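Local coordinates for penaeus monodon metallodensovirus major capsid protein (Penaeus monodon metallodensovirus, PDB 6WH7) that assembles in sixty copies into the icosahedral shell of a shrimp densovirus, which presumably encloses the viral genome, at residues 226-231 against 326-331; 132-137 against 147-152. One frame throughout, in Å; residues are numbered along the deposited sequence.

Contact 1: 226-231 against 326-331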
loop_
_atom_site.group_PDB
_atom_site.type_symbol
_atom_site.label_atom_id
_atom_site.label_comp_id
_atom_site.label_asym_id
_atom_site.label_seq_id
_atom_site.Cartn_x
_atom_site.Cartn_y
_atom_site.Cartn_z
ATOM N N LEU A 226 -56.336 32.839 58.343
ATOM C CA LEU A 226 -56.837 34.116 58.812
ATOM C C LEU A 226 -55.799 35.174 58.483
ATOM O O LEU A 226 -54.601 34.957 58.680
ATOM C CB LEU A 226 -57.092 34.076 60.320
ATOM C CG LEU A 226 -58.186 33.163 60.870
ATOM C CD1 LEU A 226 -58.040 33.001 62.348
ATOM C CD2 LEU A 226 -59.527 33.764 60.596
ATOM N N GLY A 227 -56.241 36.298 57.961
ATOM C CA GLY A 227 -55.262 37.344 57.813
ATOM C C GLY A 227 -54.992 38.111 59.076
ATOM O O GLY A 227 -54.246 39.091 59.061
ATOM N N PHE A 228 -55.586 37.686 60.182
ATOM C CA PHE A 228 -55.560 38.433 61.422
ATOM C C PHE A 228 -55.382 37.456 62.569
ATOM O O PHE A 228 -55.425 36.241 62.390
ATOM C CB PHE A 228 -56.833 39.254 61.601
ATOM C CG PHE A 228 -58.067 38.429 61.703
ATOM C CD1 PHE A 228 -58.575 38.074 62.927
ATOM C CD2 PHE A 228 -58.698 37.977 60.574
ATOM C CE1 PHE A 228 -59.698 37.324 63.016
ATOM C CE2 PHE A 228 -59.818 37.215 60.665
ATOM C CZ PHE A 228 -60.318 36.888 61.888
ATOM N N TRP A 229 -55.173 38.005 63.751
ATOM C CA TRP A 229 -54.928 37.252 64.965
ATOM C C TRP A 229 -56.028 37.558 65.967
ATOM O O TRP A 229 -56.920 38.361 65.712
ATOM C CB TRP A 229 -53.557 37.618 65.518
ATOM C CG TRP A 229 -52.458 37.216 64.623
ATOM C CD1 TRP A 229 -52.072 37.843 63.489
ATOM C CD2 TRP A 229 -51.527 36.161 64.832
ATOM N NE1 TRP A 229 -50.998 37.209 62.938
ATOM C CE2 TRP A 229 -50.635 36.176 63.753
ATOM C CE3 TRP A 229 -51.371 35.191 65.817
ATOM C CZ2 TRP A 229 -49.607 35.263 63.632
ATOM C CZ3 TRP A 229 -50.356 34.291 65.694
ATOM C CH2 TRP A 229 -49.484 34.329 64.613
ATOM N N PHE A 230 -55.960 36.913 67.122
ATOM C CA PHE A 230 -56.894 37.157 68.207
ATOM C C PHE A 230 -56.120 37.510 69.464
ATOM O O PHE A 230 -55.059 36.945 69.727
ATOM C CB PHE A 230 -57.782 35.950 68.468
ATOM C CG PHE A 230 -58.677 35.608 67.329
ATOM C CD1 PHE A 230 -59.842 36.306 67.122
ATOM C CD2 PHE A 230 -58.364 34.581 66.472
ATOM C CE1 PHE A 230 -60.661 35.998 66.082
ATOM C CE2 PHE A 230 -59.188 34.270 65.432
ATOM C CZ PHE A 230 -60.338 34.976 65.241
ATOM N N GLY A 231 -56.642 38.464 70.220
ATOM C CA GLY A 231 -55.988 38.876 71.439
ATOM C C GLY A 231 -56.690 38.468 72.713
ATOM O O GLY A 231 -56.187 38.732 73.805
ATOM N N TRP A 326 -54.207 43.993 62.982
ATOM C CA TRP A 326 -54.050 42.550 62.957
ATOM C C TRP A 326 -54.642 41.798 64.147
ATOM O O TRP A 326 -54.675 40.567 64.106
ATOM C CB TRP A 326 -52.564 42.221 62.781
ATOM C CG TRP A 326 -51.713 42.743 63.849
ATOM C CD1 TRP A 326 -51.362 44.031 64.058
ATOM C CD2 TRP A 326 -51.021 41.973 64.820
ATOM N NE1 TRP A 326 -50.534 44.123 65.139
ATOM C CE2 TRP A 326 -50.303 42.865 65.622
ATOM C CE3 TRP A 326 -50.949 40.609 65.098
ATOM C CZ2 TRP A 326 -49.530 42.443 66.683
ATOM C CZ3 TRP A 326 -50.187 40.196 66.144
ATOM C CH2 TRP A 326 -49.486 41.104 66.930
ATOM N N ILE A 327 -55.141 42.471 65.185
ATOM C CA ILE A 327 -55.668 41.799 66.376
ATOM C C ILE A 327 -57.172 41.995 66.421
ATOM O O ILE A 327 -57.655 43.130 66.341
ATOM C CB ILE A 327 -55.046 42.324 67.679
ATOM C CG1 ILE A 327 -53.543 42.182 67.663
ATOM C CG2 ILE A 327 -55.540 41.505 68.841
ATOM C CD1 ILE A 327 -53.169 40.805 67.610
ATOM N N GLN A 328 -57.911 40.904 66.589
ATOM C CA GLN A 328 -59.359 40.962 66.493
ATOM C C GLN A 328 -59.987 40.157 67.615
ATOM O O GLN A 328 -59.366 39.257 68.178
ATOM C CB GLN A 328 -59.831 40.438 65.138
ATOM C CG GLN A 328 -59.263 41.229 63.984
ATOM C CD GLN A 328 -59.659 42.669 64.040
ATOM O OE1 GLN A 328 -60.823 42.985 64.213
ATOM N NE2 GLN A 328 -58.685 43.557 63.955
ATOM N N SER A 329 -61.213 40.521 67.964
ATOM C CA SER A 329 -62.030 39.685 68.822
ATOM C C SER A 329 -62.650 38.554 68.010
ATOM O O SER A 329 -62.736 38.613 66.783
ATOM C CB SER A 329 -63.099 40.521 69.524
ATOM O OG SER A 329 -63.975 41.140 68.606
ATOM N N TYR A 330 -63.052 37.496 68.704
ATOM C CA TYR A 330 -63.658 36.358 68.029
ATOM C C TYR A 330 -65.014 36.708 67.436
ATOM O O TYR A 330 -65.834 37.386 68.058
ATOM C CB TYR A 330 -63.774 35.172 68.975
ATOM C CG TYR A 330 -62.496 34.391 69.085
ATOM C CD1 TYR A 330 -62.244 33.343 68.223
ATOM C CD2 TYR A 330 -61.531 34.714 70.015
ATOM C CE1 TYR A 330 -61.088 32.620 68.297
ATOM C CE2 TYR A 330 -60.360 33.993 70.095
ATOM C CZ TYR A 330 -60.147 32.944 69.230
ATOM O OH TYR A 330 -58.992 32.211 69.283
ATOM N N GLY A 331 -65.244 36.220 66.222
ATOM C CA GLY A 331 -66.297 36.725 65.372
ATOM C C GLY A 331 -67.721 36.464 65.789
ATOM O O GLY A 331 -68.501 37.401 65.982
#
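Trp229 pairs with Ile327, and Phe230 with Gln328, in a two-stranded parallel bridge outside the main sheets of the capsid jelly roll. Two backbone bonds define it: Trp229 N gives to Trp326 O (2.6 Å), and Gln328 N gives to Trp229 O (2.9 Å).

The chi1 of Phe230 (-64°) sets CG opposite its carbonyl carbon and carries the ring over Tyr330. Its CB lies against Tyr330 CE2 at 3.6 Å, and CG sits over Tyr330 CZ. The rings stack face to face, with centroids 3.8 Å apart and planes at 5°. Along one side of the ring, CD1 approaches Gln328 O and CE1 brings the ring edge to Ser329 O (3.4 Å); along the other, CD2 lies near Tyr330 OH and CE2 over Tyr330 CE1 (3.8 Å). At the tip, CZ reaches Tyr330 CD1. The opposite ring face is met near its rim by Phe228 CD1, which also touches Gln328 CG.

On the Trp229-Ile327 face, the indoles form an edge-to-face pair (planes at 84°), while Arg120 makes a cation-pi contact with Trp229. The edge of the Trp326 six-membered ring points at the face of the Trp229 pyrrole, Trp326 CE3 lying 3.4 Å from Trp229 CD1.

Contact 2: 132-137 against 147-152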
loop_
_atom_site.group_PDB
_atom_site.type_symbol
_atom_site.label_atom_id
_atom_site.label_comp_id
_atom_site.label_asym_id
_atom_site.label_seq_id
_atom_site.Cartn_x
_atom_site.Cartn_y
_atom_site.Cartn_z
ATOM N N ILE A 132 -67.413 0.843 68.625
ATOM C CA ILE A 132 -68.013 -0.327 69.251
ATOM C C ILE A 132 -69.519 -0.144 69.222
ATOM O O ILE A 132 -70.043 0.800 69.818
ATOM C CB ILE A 132 -67.525 -0.538 70.692
ATOM C CG1 ILE A 132 -66.043 -0.870 70.709
ATOM C CG2 ILE A 132 -68.306 -1.650 71.352
ATOM C CD1 ILE A 132 -65.450 -0.842 72.080
ATOM N N LEU A 133 -70.207 -1.044 68.542
ATOM C CA LEU A 133 -71.646 -0.972 68.367
ATOM C C LEU A 133 -72.330 -1.982 69.271
ATOM O O LEU A 133 -71.853 -3.107 69.433
ATOM C CB LEU A 133 -72.007 -1.238 66.913
ATOM C CG LEU A 133 -71.480 -0.226 65.906
ATOM C CD1 LEU A 133 -71.672 -0.752 64.528
ATOM C CD2 LEU A 133 -72.207 1.082 66.059
ATOM N N THR A 134 -73.445 -1.570 69.867
ATOM C CA THR A 134 -74.219 -2.425 70.751
ATOM C C THR A 134 -75.702 -2.183 70.508
ATOM O O THR A 134 -76.102 -1.145 69.981
ATOM C CB THR A 134 -73.884 -2.182 72.234
ATOM O OG1 THR A 134 -74.173 -0.829 72.580
ATOM C CG2 THR A 134 -72.418 -2.456 72.524
ATOM N N SER A 135 -76.518 -3.160 70.894
ATOM C CA SER A 135 -77.968 -3.049 70.837
ATOM C C SER A 135 -78.550 -3.270 72.223
ATOM O O SER A 135 -78.018 -4.052 73.011
ATOM C CB SER A 135 -78.585 -4.061 69.866
ATOM O OG SER A 135 -78.224 -3.790 68.524
ATOM N N ASP A 136 -79.646 -2.570 72.515
ATOM C CA ASP A 136 -80.311 -2.652 73.808
ATOM C C ASP A 136 -81.296 -3.805 73.953
ATOM O O ASP A 136 -81.548 -4.227 75.085
ATOM C CB ASP A 136 -81.044 -1.350 74.106
ATOM C CG ASP A 136 -80.122 -0.250 74.540
ATOM O OD1 ASP A 136 -78.989 -0.566 74.954
ATOM O OD2 ASP A 136 -80.522 0.932 74.474
ATOM N N GLU A 137 -81.920 -4.271 72.881
ATOM C CA GLU A 137 -82.883 -5.363 73.025
ATOM C C GLU A 137 -83.732 -5.205 74.288
ATOM O O GLU A 137 -83.594 -4.230 75.021
ATOM C CB GLU A 137 -82.166 -6.709 73.080
ATOM C CG GLU A 137 -81.627 -7.180 71.746
ATOM C CD GLU A 137 -80.579 -6.245 71.191
ATOM O OE1 GLU A 137 -80.409 -5.150 71.763
ATOM O OE2 GLU A 137 -79.926 -6.608 70.189
ATOM N N THR A 147 -84.665 -4.985 79.679
ATOM C CA THR A 147 -83.718 -4.465 78.701
ATOM C C THR A 147 -82.269 -4.753 79.098
ATOM O O THR A 147 -81.848 -4.489 80.224
ATOM C CB THR A 147 -83.914 -2.942 78.487
ATOM O OG1 THR A 147 -82.998 -2.466 77.492
ATOM C CG2 THR A 147 -83.731 -2.168 79.781
ATOM N N THR A 148 -81.519 -5.333 78.167
ATOM C CA THR A 148 -80.108 -5.608 78.386
ATOM C C THR A 148 -79.363 -5.445 77.072
ATOM O O THR A 148 -79.819 -5.910 76.027
ATOM C CB THR A 148 -79.888 -7.010 78.968
ATOM O OG1 THR A 148 -78.493 -7.212 79.223
ATOM C CG2 THR A 148 -80.411 -8.090 78.032
ATOM N N THR A 149 -78.204 -4.806 77.138
ATOM C CA THR A 149 -77.471 -4.378 75.957
ATOM C C THR A 149 -76.265 -5.270 75.706
ATOM O O THR A 149 -75.524 -5.602 76.635
ATOM C CB THR A 149 -77.059 -2.914 76.097
ATOM O OG1 THR A 149 -76.196 -2.538 75.019
ATOM C CG2 THR A 149 -76.410 -2.676 77.409
ATOM N N THR A 150 -76.083 -5.656 74.445
ATOM C CA THR A 150 -75.057 -6.603 74.035
ATOM C C THR A 150 -74.393 -6.103 72.761
ATOM O O THR A 150 -74.870 -5.177 72.110
ATOM C CB THR A 150 -75.638 -8.002 73.806
ATOM O OG1 THR A 150 -76.673 -7.931 72.819
ATOM C CG2 THR A 150 -76.204 -8.570 75.097
ATOM N N PHE A 151 -73.287 -6.743 72.402
ATOM C CA PHE A 151 -72.494 -6.352 71.247
ATOM C C PHE A 151 -73.020 -6.985 69.969
ATOM O O PHE A 151 -73.476 -8.130 69.970
ATOM C CB PHE A 151 -71.041 -6.768 71.437
ATOM C CG PHE A 151 -70.377 -6.120 72.595
ATOM C CD1 PHE A 151 -69.801 -4.878 72.468
ATOM C CD2 PHE A 151 -70.332 -6.751 73.815
ATOM C CE1 PHE A 151 -69.188 -4.284 73.533
ATOM C CE2 PHE A 151 -69.722 -6.156 74.882
ATOM C CZ PHE A 151 -69.143 -4.926 74.737
ATOM N N ASN A 152 -72.959 -6.227 68.878
ATOM C CA ASN A 152 -73.205 -6.776 67.552
ATOM C C ASN A 152 -72.336 -6.068 66.523
ATOM O O ASN A 152 -72.217 -4.840 66.537
ATOM C CB ASN A 152 -74.690 -6.690 67.196
ATOM C CG ASN A 152 -75.276 -5.325 67.451
ATOM O OD1 ASN A 152 -74.615 -4.303 67.309
ATOM N ND2 ASN A 152 -76.529 -5.309 67.860
#
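Ser135 and Thr150 form an antiparallel hydrogen-bonded pair near the end of strand 118-135, which lies in a main sheet of the jelly roll; the chain returns through 150-151 after an unmodelled turn (139-146). The evidence is reciprocal: Ser135 N gives to Thr150 O, and Thr150 N to Ser135 O, each at 2.9 Å. Next to it, Thr134 and Phe151 make the non-hydrogen-bonded pair, and beyond that Asn152 N reaches Leu133 O weakly at 3.4 Å.

Two donors grip Ser135 O. Thr150 N lies nearly in line with the carbonyl, whereas Thr149 OG1, at 3.1 Å, comes from 68° above its plane. Thr149 can do this because OG1 is turned opposite its own backbone N (chi1 173°), bringing the hydroxyl across to the other strand. Beyond the paired residues, Thr147 OG1 gives to Glu137 O (3.1 Å), holding the two loop ends together. The amide of Asn152 faces the Ser135 hydroxyl, but the modelled separation is too short to weigh.

On the Thr134-Phe151 face, those two side chains run alongside each other, with Thr134 CG2 3.6 Å from Phe151 CD1. Ile132 CG2 meets the edge of the same ring at CE1, 3.5 Å away. Asp136 lies beside Thr149, its OD1 held by a salt bridge to Arg73.

Strand 118-135 lies between 287-302 and 218-222, as strand D does in the BIDG sheet, so this hairpin is probably the DE loop, which in parvoviruses lines the fivefold channel. Phe151 meets Phe285 of one neighbouring subunit, and Phe151 of another packs on Ser135 and Asn152. Within the chain, strand 287-302 flanks 132-135, with backbone hydrogen bonds between Ile132 and Gln290 and between Thr134 and Asn288.

Overall arrangement
Contact 1 and contact 2 lie on opposite sides of the chain's centre, about 16 Å and 31 Å from it. Their own centres are 47 Å apart and their nearest atoms about 32 Å, so neither touches the other. They are nevertheless tied to the same two long strands: residues 226-231 and 326-331 pack on Ala118, Arg120 and Arg302, while contact 2 uses the far end of strand 118-135 and borders Leu287 to Gln290. Along the sequence they follow in series, contact 2 being a local hairpin and contact 1 joining segments some 95 residues apart. Contact 1 is mostly buried and touches one neighbouring subunit through Trp326; contact 2 is partly buried and meets two.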